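NAD-dependent formate dehydrogenase gamma subunit (Cupriavidus necator, PDB 6VW7) carries a [2Fe-2S] cluster on a thioredoxin-like domain and, together with the beta subunit, probably serves in electron transfer in an NAD-dependent formate dehydrogenase. Local coordinates at residues L129-C132 with P136-M139; E98-H103 with R151-L156; E102-A107 with V121-V126; A30-L35 with H72-Q77; H36-Q39 with I45-A48. All blocks are in the same frame, centred on the assembly; numbering follows the deposited sequence.

Contact 1: residues L129-C132 with P136-M139; sequences LGQC and PAVM. With FES (Fe2/s2 (inorganic) cluster), chain E.
Leu129 packs on Ala137 and Met139, and Gln131 on Ala137, purely by apolar contact. Branch CD1 of Leu129 does most of the touching: it sits 3.9 Å from Ala137 CB and reaches Met139 CB at 4.0 Å, wedged over the backbone between Val138 and Met139. The other branch, Leu129 CD2, comes within 4.2 Å of Met139 SD, the two side chains crossing obliquely. Gln131 contributes its aliphatic base, with Gln131 CB 3.9 Å from Ala137 CB.

Polar bonds serve to fold the loop. Gln131 is bent back at chi2 (-52°), which turns its amide away from Ala137 and over its own loop, where Gln131 NE2 donates to Leu129 O at 3.0 Å. The donor stands above the carbonyl plane, and the bond is bent, at 145°. The same amide reaches the beta subunit, OE1 bonding to Thr14 and NE2 to Ser13 of that chain.

This is the cluster end of a thioredoxin-like ferredoxin domain. The peptide bond before Pro136 is cis, just ahead of strand 138-140, as with the cis-proline beside the active site of thioredoxins.

Metal and sulfide contacts make up the rest. Cys132 SG binds the second iron (FE2) at 2.5 Å, an iron shared with Cys128, while Cys87 and Cys92 also bind the cluster. Bridging sulfide S1 faces the backbone, with Leu129 N 3.2 Å from S1, and Ala137 CB closes in on the same sulfide S1 at 3.9 Å.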
# COMPACT_ATOMS: atom_id res chain seq x y z
N LEU A 129 -6.80 -1.03 3.73
CA LEU A 129 -6.36 0.33 4.04
C LEU A 129 -4.86 0.41 4.27
O LEU A 129 -4.38 1.44 4.77
CB LEU A 129 -7.12 0.85 5.26
CG LEU A 129 -8.62 1.02 5.02
CD1 LEU A 129 -9.41 1.08 6.35
CD2 LEU A 129 -8.85 2.28 4.19
N GLY A 130 -4.11 -0.64 3.94
CA GLY A 130 -2.71 -0.67 4.28
C GLY A 130 -2.47 -0.70 5.78
O GLY A 130 -1.39 -0.33 6.23
N GLN A 131 -3.46 -1.15 6.55
CA GLN A 131 -3.37 -1.31 8.00
C GLN A 131 -3.39 -2.78 8.39
O GLN A 131 -3.91 -3.14 9.45
CB GLN A 131 -4.52 -0.57 8.68
CG GLN A 131 -4.70 0.92 8.23
CD GLN A 131 -3.42 1.70 8.32
OE1 GLN A 131 -2.71 1.62 9.31
NE2 GLN A 131 -3.10 2.45 7.26
N CYS A 132 -2.85 -3.63 7.52
CA CYS A 132 -3.12 -5.07 7.52
C CYS A 132 -2.56 -5.80 8.74
O CYS A 132 -2.95 -6.95 8.99
CB CYS A 132 -2.54 -5.70 6.27
SG CYS A 132 -2.80 -4.72 4.78
N PRO A 136 -9.05 -5.66 12.76
CA PRO A 136 -9.83 -5.15 11.63
C PRO A 136 -9.77 -3.62 11.56
O PRO A 136 -9.76 -2.93 12.59
CB PRO A 136 -11.26 -5.62 11.94
CG PRO A 136 -11.08 -6.78 12.86
CD PRO A 136 -9.88 -6.44 13.69
N ALA A 137 -9.67 -3.10 10.34
CA ALA A 137 -9.41 -1.69 10.12
C ALA A 137 -10.68 -0.98 9.67
O ALA A 137 -11.51 -1.56 8.96
CB ALA A 137 -8.30 -1.50 9.08
N VAL A 138 -10.84 0.26 10.12
CA VAL A 138 -11.96 1.13 9.75
C VAL A 138 -11.41 2.52 9.50
O VAL A 138 -10.51 2.98 10.21
CB VAL A 138 -13.05 1.15 10.85
CG1 VAL A 138 -14.09 2.23 10.57
CG2 VAL A 138 -13.72 -0.22 10.96
N MET A 139 -11.93 3.20 8.48
CA MET A 139 -11.63 4.59 8.23
C MET A 139 -12.91 5.41 8.25
O MET A 139 -13.90 5.03 7.62
CB MET A 139 -10.93 4.77 6.87
CG MET A 139 -10.43 6.23 6.62
SD MET A 139 -9.36 6.29 5.16
CE MET A 139 -7.78 6.62 5.89
FE1 FES E . -7.67 -4.69 5.90
FE2 FES E . -5.27 -4.46 4.70
S1 FES E . -6.22 -3.03 6.14
S2 FES E . -6.68 -6.21 4.68

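Contact 2: residues E98-H103 with R151-L156; sequences EALAEH and RRFDAL
Helix 98-103, carrying Leu100 and His103, and helix 151-156, carrying Phe153 and Asp154, run in roughly the same direction, their axes 10.7 Å apart at closest approach and crossing at -41°. They are parts of the two long helices, 97-108 and 150-160, that lie side by side on one face of the sheet in this thioredoxin-like domain. Both reach the central strand 82-87 beneath them, Leu100 through Val86 and Phe153 through Val84.

On the buried side, Leu100 sends branch CD1 against the root of the Phe153 side chain, 3.9 Å from Phe153 CB. Phe153 also meets the imidazole, and His103 CD2 comes obliquely to Phe153 CD2 at 4.2 Å. The polar half of the interface lies nearer the surface. His103 has CG anti to the backbone N (chi1 171°), which swings its ring across the gap toward the second helix. Asp154 lies at the edge of that ring, near its plane, though its carboxylate is turned well out of line with the imidazole. His103 NE2 donates to Asp154 OD1 on the syn side but well out of the carboxylate plane, over 2.8 Å with an N-H...O angle of 154°.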
# COMPACT_ATOMS: atom_id res chain seq x y z
N GLU A 98 -15.21 -10.16 9.16
CA GLU A 98 -16.54 -10.59 8.73
C GLU A 98 -17.58 -10.38 9.82
O GLU A 98 -18.67 -9.88 9.56
CB GLU A 98 -16.51 -12.07 8.33
CG GLU A 98 -15.40 -12.47 7.36
CD GLU A 98 -14.22 -13.14 8.08
OE1 GLU A 98 -13.95 -14.33 7.74
OE2 GLU A 98 -13.65 -12.53 9.04
N ALA A 99 -17.24 -10.75 11.06
CA ALA A 99 -18.16 -10.51 12.17
C ALA A 99 -18.35 -9.02 12.42
O ALA A 99 -19.46 -8.58 12.75
CB ALA A 99 -17.64 -11.20 13.44
N LEU A 100 -17.29 -8.23 12.26
CA LEU A 100 -17.41 -6.79 12.44
C LEU A 100 -18.38 -6.19 11.43
O LEU A 100 -19.18 -5.32 11.77
CB LEU A 100 -16.04 -6.12 12.33
CG LEU A 100 -16.03 -4.59 12.36
CD1 LEU A 100 -16.52 -4.04 13.70
CD2 LEU A 100 -14.64 -4.06 12.03
N ALA A 101 -18.31 -6.66 10.18
CA ALA A 101 -19.23 -6.17 9.14
C ALA A 101 -20.67 -6.55 9.45
O ALA A 101 -21.60 -5.77 9.19
CB ALA A 101 -18.81 -6.70 7.78
N GLU A 102 -20.89 -7.76 9.97
CA GLU A 102 -22.24 -8.15 10.36
C GLU A 102 -22.73 -7.28 11.51
O GLU A 102 -23.88 -6.84 11.52
CB GLU A 102 -22.27 -9.62 10.77
CG GLU A 102 -21.93 -10.59 9.67
CD GLU A 102 -21.52 -11.95 10.23
OE1 GLU A 102 -20.94 -12.76 9.47
OE2 GLU A 102 -21.76 -12.19 11.44
N HIS A 103 -21.87 -7.04 12.50
CA HIS A 103 -22.27 -6.21 13.63
C HIS A 103 -22.56 -4.79 13.19
O HIS A 103 -23.54 -4.18 13.64
CB HIS A 103 -21.19 -6.20 14.71
CG HIS A 103 -21.46 -5.19 15.78
ND1 HIS A 103 -22.45 -5.36 16.73
CD2 HIS A 103 -20.90 -3.98 16.04
CE1 HIS A 103 -22.48 -4.31 17.53
NE2 HIS A 103 -21.55 -3.46 17.13
N ARG A 151 -17.35 -3.56 20.34
CA ARG A 151 -17.34 -2.48 21.32
C ARG A 151 -16.71 -1.21 20.74
O ARG A 151 -17.33 -0.14 20.77
CB ARG A 151 -16.61 -2.92 22.59
N ARG A 152 -15.50 -1.33 20.18
CA ARG A 152 -14.84 -0.13 19.66
C ARG A 152 -15.62 0.49 18.51
O ARG A 152 -15.63 1.72 18.37
CB ARG A 152 -13.41 -0.45 19.23
CG ARG A 152 -12.49 -0.84 20.38
CD ARG A 152 -11.02 -0.88 19.95
NE ARG A 152 -10.43 -2.19 20.20
CZ ARG A 152 -9.42 -2.42 21.04
NH1 ARG A 152 -8.87 -1.42 21.72
NH2 ARG A 152 -8.94 -3.65 21.20
N PHE A 153 -16.27 -0.33 17.68
CA PHE A 153 -17.09 0.21 16.61
C PHE A 153 -18.21 1.08 17.17
O PHE A 153 -18.37 2.24 16.76
CB PHE A 153 -17.67 -0.91 15.74
CG PHE A 153 -18.43 -0.41 14.54
CD1 PHE A 153 -17.77 -0.10 13.36
CD2 PHE A 153 -19.81 -0.23 14.60
CE1 PHE A 153 -18.48 0.38 12.26
CE2 PHE A 153 -20.51 0.24 13.50
CZ PHE A 153 -19.85 0.54 12.33
N ASP A 154 -18.99 0.54 18.11
CA ASP A 154 -20.08 1.32 18.69
C ASP A 154 -19.55 2.59 19.34
O ASP A 154 -20.19 3.65 19.26
CB ASP A 154 -20.85 0.49 19.72
CG ASP A 154 -21.55 -0.70 19.10
OD1 ASP A 154 -21.60 -0.78 17.85
OD2 ASP A 154 -22.06 -1.55 19.86
N ALA A 155 -18.39 2.51 19.99
CA ALA A 155 -17.80 3.69 20.61
C ALA A 155 -17.49 4.76 19.57
O ALA A 155 -17.83 5.94 19.75
CB ALA A 155 -16.54 3.31 21.39
N LEU A 156 -16.84 4.38 18.47
CA LEU A 156 -16.46 5.38 17.48
C LEU A 156 -17.68 5.95 16.76
O LEU A 156 -17.69 7.13 16.39
CB LEU A 156 -15.43 4.80 16.51
CG LEU A 156 -15.79 3.86 15.36
CD1 LEU A 156 -16.16 4.64 14.11
CD2 LEU A 156 -14.60 2.95 15.07

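Contact 3: residues E102-A107 with V121-V126; sequences EHAQRA and VTLEPV
The flat amide of Gln105 stays clear of Leu123; only the aliphatic stem of that glutamine meets the strand. The amide turns back along its own helix, where Gln105 NE2 is hydrogen-bonded to Ala101 O one turn earlier. On another side of the helix the guanidinium of Arg106 also folds back, with Glu102 O and His103 CA lying over one of its faces, both toward the rim. What meets Leu123 is hydrocarbon alone: the Gln105 stem and the Ala104 methyl.

Leu123 is the single strand residue that reaches the helix, and its two branches divide the work. CD2 of Leu123 comes to 3.7 Å from Gln105 CG, the two side chains crossing at about a right angle. CD1 of Leu123 lies more loosely against the methyl of Ala104, 4.4 Å from Ala104 CB. The leucine has CG anti to the backbone N (chi1 -177°), which carries the fork up from the sheet toward the helix.

This is helix-on-sheet packing within the thioredoxin-like domain. Strand 121-126 lies between strand 114-115 and strand 82-87, and Leu123 leans on Val86 of the latter and on Leu108 farther along helix 97-108. Ala104 in turn touches Phe153, so helix 150-160 borders the same layer of side chains above the sheet.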
# COMPACT_ATOMS: atom_id res chain seq x y z
N GLU A 102 -20.89 -7.76 9.97
CA GLU A 102 -22.24 -8.15 10.36
C GLU A 102 -22.73 -7.28 11.51
O GLU A 102 -23.88 -6.84 11.52
CB GLU A 102 -22.27 -9.62 10.77
CG GLU A 102 -21.93 -10.59 9.67
CD GLU A 102 -21.52 -11.95 10.23
OE1 GLU A 102 -20.94 -12.76 9.47
OE2 GLU A 102 -21.76 -12.19 11.44
N HIS A 103 -21.87 -7.04 12.50
CA HIS A 103 -22.27 -6.21 13.63
C HIS A 103 -22.56 -4.79 13.19
O HIS A 103 -23.54 -4.18 13.64
CB HIS A 103 -21.19 -6.20 14.71
CG HIS A 103 -21.46 -5.19 15.78
ND1 HIS A 103 -22.45 -5.36 16.73
CD2 HIS A 103 -20.90 -3.98 16.04
CE1 HIS A 103 -22.48 -4.31 17.53
NE2 HIS A 103 -21.55 -3.46 17.13
N ALA A 104 -21.71 -4.23 12.32
CA ALA A 104 -21.89 -2.85 11.90
C ALA A 104 -23.26 -2.64 11.27
O ALA A 104 -23.92 -1.62 11.52
CB ALA A 104 -20.78 -2.45 10.93
N GLN A 105 -23.72 -3.60 10.48
CA GLN A 105 -25.02 -3.47 9.84
C GLN A 105 -26.16 -3.59 10.85
O GLN A 105 -27.15 -2.87 10.76
CB GLN A 105 -25.16 -4.53 8.74
CG GLN A 105 -24.26 -4.26 7.55
CD GLN A 105 -24.16 -5.44 6.61
OE1 GLN A 105 -24.95 -5.58 5.68
NE2 GLN A 105 -23.17 -6.29 6.84
N ARG A 106 -26.01 -4.47 11.85
CA ARG A 106 -27.02 -4.54 12.90
C ARG A 106 -27.03 -3.27 13.74
O ARG A 106 -28.11 -2.75 14.06
CB ARG A 106 -26.79 -5.78 13.77
CG ARG A 106 -27.06 -7.10 13.05
CD ARG A 106 -26.97 -8.33 13.96
NE ARG A 106 -25.78 -8.33 14.82
CZ ARG A 106 -24.71 -9.09 14.59
NH1 ARG A 106 -24.68 -9.91 13.55
NH2 ARG A 106 -23.67 -9.03 15.41
N ALA A 107 -25.86 -2.76 14.12
CA ALA A 107 -25.81 -1.59 14.98
C ALA A 107 -26.30 -0.34 14.25
O ALA A 107 -26.95 0.53 14.86
CB ALA A 107 -24.39 -1.38 15.50
N VAL A 121 -24.54 8.34 9.14
CA VAL A 121 -23.47 7.43 8.75
C VAL A 121 -23.83 6.78 7.42
O VAL A 121 -24.95 6.31 7.23
CB VAL A 121 -23.23 6.34 9.82
CG1 VAL A 121 -22.33 5.22 9.27
CG2 VAL A 121 -22.61 6.96 11.06
N THR A 122 -22.87 6.78 6.50
CA THR A 122 -22.91 5.95 5.30
C THR A 122 -21.89 4.83 5.48
O THR A 122 -20.71 5.10 5.71
CB THR A 122 -22.61 6.76 4.04
OG1 THR A 122 -23.69 7.68 3.79
CG2 THR A 122 -22.45 5.84 2.84
N LEU A 123 -22.36 3.59 5.37
CA LEU A 123 -21.52 2.41 5.56
C LEU A 123 -21.02 1.92 4.20
O LEU A 123 -21.82 1.63 3.31
CB LEU A 123 -22.31 1.31 6.26
CG LEU A 123 -21.58 0.01 6.60
CD1 LEU A 123 -20.46 0.31 7.58
CD2 LEU A 123 -22.57 -0.98 7.17
N GLU A 124 -19.69 1.87 4.03
CA GLU A 124 -19.06 1.45 2.78
C GLU A 124 -18.02 0.38 3.03
O GLU A 124 -17.31 0.43 4.05
CB GLU A 124 -18.38 2.65 2.09
CG GLU A 124 -19.32 3.75 1.65
CD GLU A 124 -19.98 3.47 0.30
OE1 GLU A 124 -19.79 2.37 -0.27
OE2 GLU A 124 -20.69 4.37 -0.19
N PRO A 125 -17.87 -0.59 2.13
CA PRO A 125 -16.72 -1.49 2.21
C PRO A 125 -15.50 -0.83 1.60
O PRO A 125 -15.60 0.05 0.74
CB PRO A 125 -17.17 -2.71 1.40
CG PRO A 125 -18.02 -2.11 0.31
CD PRO A 125 -18.66 -0.83 0.91
N VAL A 126 -14.34 -1.23 2.08
CA VAL A 126 -13.07 -0.88 1.47
C VAL A 126 -12.23 -2.15 1.44
O VAL A 126 -12.42 -3.05 2.27
CB VAL A 126 -12.36 0.27 2.23
CG1 VAL A 126 -12.06 -0.14 3.67
CG2 VAL A 126 -11.09 0.73 1.50

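Contact 4: residues A30-L35 with H72-Q77; sequences ALLPIL and HHFRQQ
Leu35, the residue that covers the Phe74 ring, is fixed to its helix by a backbone bond from Leu35 N to Leu31 O, 2.8 Å long. A similar bond, Ile34 N to Ala30 O at 2.9 Å, belongs to the same first turn. Between the two segments themselves the contact is hydrocarbon and ring.

Phe74 stands out from the loop and presents one face to the helix. Leu35 CB lies over that face in a CH-pi contact, 3.9 Å from the ring centroid and 25° off the normal. It is displaced toward the outer end of the ring, so that its nearest atom is Phe74 CZ, 3.5 Å from Leu35 CB. The backbone places CB there, and a chi1 of -68°, with CG beside the backbone N, brings Leu35 CD1 along the ring to Phe74 CE2 at 3.7 Å. Leu32, one turn back, is a looser neighbour, with Leu32 CG 4.3 Å from Phe74 CE2.

Helix 31-42 belongs to the helical part of the chain that precedes the thioredoxin-like sheet, and 72-77 lies in the loop leading from that part toward strand 82-87. Leu35 is also packed by Ile53, Val67 and Ile68 of the next helices, whereas Phe74 touches Ala267 and Leu32 touches Ser281 of the beta subunit.

The packing of Phe74 on Leu35 is nondirectional, a matter of dispersion and burial; directional bonds to the loop backbone come from the amide of Gln39, one turn further along the helix.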
# COMPACT_ATOMS: atom_id res chain seq x y z
N ALA A 30 -6.75 15.20 -17.19
CA ALA A 30 -7.35 16.01 -16.14
C ALA A 30 -8.62 15.42 -15.53
O ALA A 30 -9.02 15.90 -14.47
CB ALA A 30 -7.68 17.40 -16.72
N LEU A 31 -9.25 14.42 -16.15
CA LEU A 31 -10.60 14.04 -15.72
C LEU A 31 -10.63 13.58 -14.26
O LEU A 31 -11.47 14.05 -13.48
CB LEU A 31 -11.20 12.98 -16.64
CG LEU A 31 -12.64 12.58 -16.30
CD1 LEU A 31 -13.50 13.81 -16.05
CD2 LEU A 31 -13.24 11.73 -17.42
N LEU A 32 -9.76 12.63 -13.87
CA LEU A 32 -9.78 12.17 -12.48
C LEU A 32 -9.41 13.26 -11.48
O LEU A 32 -10.06 13.31 -10.41
CB LEU A 32 -8.86 10.94 -12.30
CG LEU A 32 -9.60 9.60 -12.35
CD1 LEU A 32 -10.04 9.34 -13.77
CD2 LEU A 32 -8.77 8.40 -11.82
N PRO A 33 -8.37 14.09 -11.68
CA PRO A 33 -8.17 15.22 -10.75
C PRO A 33 -9.38 16.13 -10.66
O PRO A 33 -9.68 16.67 -9.59
CB PRO A 33 -6.94 15.94 -11.33
CG PRO A 33 -6.14 14.79 -11.98
CD PRO A 33 -7.22 13.92 -12.59
N ILE A 34 -10.08 16.34 -11.78
CA ILE A 34 -11.28 17.17 -11.75
C ILE A 34 -12.36 16.51 -10.91
O ILE A 34 -12.97 17.14 -10.04
CB ILE A 34 -11.77 17.46 -13.18
CG1 ILE A 34 -10.86 18.46 -13.88
CG2 ILE A 34 -13.22 17.94 -13.18
CD1 ILE A 34 -11.19 18.70 -15.35
N LEU A 35 -12.60 15.21 -11.14
CA LEU A 35 -13.64 14.51 -10.40
C LEU A 35 -13.33 14.48 -8.91
O LEU A 35 -14.23 14.64 -8.08
CB LEU A 35 -13.81 13.09 -10.95
CG LEU A 35 -14.38 12.97 -12.37
CD1 LEU A 35 -14.39 11.49 -12.87
CD2 LEU A 35 -15.77 13.55 -12.44
N HIS A 72 -15.26 3.14 -8.08
CA HIS A 72 -16.08 3.04 -6.88
C HIS A 72 -15.88 4.21 -5.92
O HIS A 72 -16.76 4.48 -5.10
CB HIS A 72 -15.76 1.72 -6.15
CG HIS A 72 -16.09 0.49 -6.94
ND1 HIS A 72 -15.21 -0.56 -7.10
CD2 HIS A 72 -17.22 0.14 -7.61
CE1 HIS A 72 -15.77 -1.50 -7.83
NE2 HIS A 72 -16.99 -1.10 -8.15
N HIS A 73 -14.73 4.88 -5.98
CA HIS A 73 -14.51 5.98 -5.06
C HIS A 73 -15.51 7.12 -5.29
O HIS A 73 -15.92 7.78 -4.33
CB HIS A 73 -13.07 6.49 -5.18
CG HIS A 73 -12.78 7.69 -4.32
ND1 HIS A 73 -12.50 7.59 -2.98
CD2 HIS A 73 -12.73 9.01 -4.63
CE1 HIS A 73 -12.30 8.80 -2.48
NE2 HIS A 73 -12.42 9.68 -3.47
N PHE A 74 -15.96 7.32 -6.53
CA PHE A 74 -16.77 8.49 -6.88
C PHE A 74 -18.24 8.23 -6.59
O PHE A 74 -18.77 7.17 -6.93
CB PHE A 74 -16.59 8.85 -8.36
CG PHE A 74 -15.20 9.32 -8.71
CD1 PHE A 74 -14.56 10.27 -7.93
CD2 PHE A 74 -14.53 8.81 -9.81
CE1 PHE A 74 -13.28 10.70 -8.24
CE2 PHE A 74 -13.25 9.23 -10.13
CZ PHE A 74 -12.62 10.17 -9.35
N ARG A 75 -18.92 9.19 -5.97
CA ARG A 75 -20.35 9.06 -5.74
C ARG A 75 -21.08 10.17 -6.47
O ARG A 75 -20.57 11.28 -6.63
CB ARG A 75 -20.70 9.07 -4.24
CG ARG A 75 -20.03 10.12 -3.39
CD ARG A 75 -20.37 9.89 -1.91
NE ARG A 75 -19.73 8.70 -1.36
CZ ARG A 75 -20.37 7.58 -1.01
NH1 ARG A 75 -21.69 7.49 -1.13
NH2 ARG A 75 -19.69 6.56 -0.53
N GLN A 76 -22.27 9.84 -6.96
CA GLN A 76 -23.10 10.76 -7.72
C GLN A 76 -24.24 11.36 -6.90
O GLN A 76 -25.03 12.13 -7.44
CB GLN A 76 -23.66 10.06 -8.96
CG GLN A 76 -22.58 9.75 -9.97
CD GLN A 76 -23.07 8.96 -11.17
OE1 GLN A 76 -23.21 9.50 -12.27
NE2 GLN A 76 -23.33 7.66 -10.96
N GLN A 77 -24.34 11.02 -5.62
CA GLN A 77 -25.32 11.59 -4.71
C GLN A 77 -24.64 11.79 -3.36
O GLN A 77 -23.73 11.03 -3.02
CB GLN A 77 -26.56 10.69 -4.56

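Contact 5: residues H36-Q39 with I45-A48; sequences HEIQ and IPDA
Gln39 has CG anti to the backbone N (chi1 -179°) and stays extended beyond it, so the Gln39 side chain stands out from the helix and crosses that of Ile45 at about a right angle. Ile45 answers from the loop with CG1 beside its own backbone N (chi1 -63°), and an unusual chi2 of 118°, off the staggered positions, lays CD1 against the glutamine. CD1 of Ile45 is 3.5 Å from Gln39 OE1 and 4.2 Å from Gln39 CB. This is a van der Waals touch on a polar atom whose bonding is met elsewhere. Gln39 OE1 accepts a hydrogen bond from Arg75 N, and Gln39 NE2 gives one to His73 O, so the amide is held at both ends by the loop after helix 61-70.

Both segments belong to the helical N-terminal part of the chain: 36-39 is a turn of helix 31-42, and 45-48 follows soon after, where the chain turns back on itself on its way to helix 50-57. Ile45 N also gives a backbone hydrogen bond to Arg75 O, which sets the two loops side by side.

Ile38 packs next to the glutamine through one methyl. CG2 of Ile38 lies 4.0 Å from Pro46 CD, at the edge of the proline ring nearest Ile45, and 4.2 Å from Ile45 CG1. The Ile38 and Pro46 side chains meet obliquely, and Ile17 of helix 14-24 touches both. Ile45 also leans on Phe74.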
# COMPACT_ATOMS: atom_id res chain seq x y z
N HIS A 36 -12.05 14.28 -8.56
CA HIS A 36 -11.64 14.34 -7.15
C HIS A 36 -11.92 15.72 -6.54
O HIS A 36 -12.42 15.82 -5.41
CB HIS A 36 -10.15 14.02 -7.02
CG HIS A 36 -9.86 12.54 -7.05
ND1 HIS A 36 -10.44 11.65 -6.17
CD2 HIS A 36 -9.04 11.81 -7.85
CE1 HIS A 36 -9.98 10.43 -6.42
NE2 HIS A 36 -9.14 10.50 -7.44
N GLU A 37 -11.57 16.79 -7.24
CA GLU A 37 -11.75 18.12 -6.64
C GLU A 37 -13.22 18.47 -6.47
O GLU A 37 -13.61 19.07 -5.47
CB GLU A 37 -11.05 19.19 -7.49
CG GLU A 37 -11.11 20.62 -6.89
CD GLU A 37 -10.32 20.79 -5.59
OE1 GLU A 37 -9.65 19.82 -5.15
OE2 GLU A 37 -10.36 21.91 -5.01
N ILE A 38 -14.06 18.09 -7.45
CA ILE A 38 -15.51 18.28 -7.31
C ILE A 38 -16.03 17.49 -6.11
O ILE A 38 -16.72 18.04 -5.24
CB ILE A 38 -16.24 17.87 -8.60
CG1 ILE A 38 -15.79 18.73 -9.78
CG2 ILE A 38 -17.75 18.00 -8.40
CD1 ILE A 38 -16.38 18.30 -11.15
N GLN A 39 -15.72 16.19 -6.04
CA GLN A 39 -16.17 15.38 -4.91
C GLN A 39 -15.61 15.89 -3.58
O GLN A 39 -16.30 15.88 -2.56
CB GLN A 39 -15.80 13.91 -5.12
CG GLN A 39 -16.25 12.98 -3.99
CD GLN A 39 -16.55 11.57 -4.45
OE1 GLN A 39 -17.30 11.36 -5.40
NE2 GLN A 39 -15.95 10.58 -3.78
N ILE A 45 -20.30 14.08 -7.24
CA ILE A 45 -20.24 14.67 -8.58
C ILE A 45 -21.67 14.75 -9.10
O ILE A 45 -22.25 13.72 -9.47
CB ILE A 45 -19.34 13.86 -9.52
CG1 ILE A 45 -17.90 13.86 -9.00
CG2 ILE A 45 -19.42 14.42 -10.94
CD1 ILE A 45 -17.43 12.51 -8.68
N PRO A 46 -22.27 15.94 -9.17
CA PRO A 46 -23.66 16.03 -9.63
C PRO A 46 -23.74 15.75 -11.12
O PRO A 46 -22.82 16.07 -11.88
CB PRO A 46 -24.05 17.49 -9.34
CG PRO A 46 -22.86 18.11 -8.63
CD PRO A 46 -21.68 17.27 -8.90
N ASP A 47 -24.86 15.16 -11.53
CA ASP A 47 -25.08 14.89 -12.95
C ASP A 47 -24.92 16.15 -13.78
O ASP A 47 -24.44 16.10 -14.92
CB ASP A 47 -26.48 14.29 -13.16
CG ASP A 47 -26.54 12.79 -12.88
OD1 ASP A 47 -25.48 12.13 -12.73
OD2 ASP A 47 -27.67 12.27 -12.79
N ALA A 48 -25.33 17.30 -13.23
CA ALA A 48 -25.26 18.55 -13.97
C ALA A 48 -23.83 19.01 -14.22
O ALA A 48 -23.62 19.89 -15.05
CB ALA A 48 -26.03 19.65 -13.24

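How the contacts relate
The five contacts fall into two groups on opposite sides of the chain's centre. Contacts 1, 2 and 3 belong to the thioredoxin-like sheet and its helices; contacts 4 and 5 share helix 31-42 in the helical N-terminal part. Contacts 2 and 3 share helix 97-108, with Glu102 and His103 in both, and Leu100 ties contact 2 to contact 1 through Pro136. Contacts 1, 3 and 4 are buried, contacts 2 and 5 only partly. Iron-sulfur bonding is confined to contact 1, and a side-chain hydrogen bond between segments to contact 2; contact 3 is aliphatic, contact 4 sets a leucine on a ring face, and contact 5 sets an isoleucine against an amide.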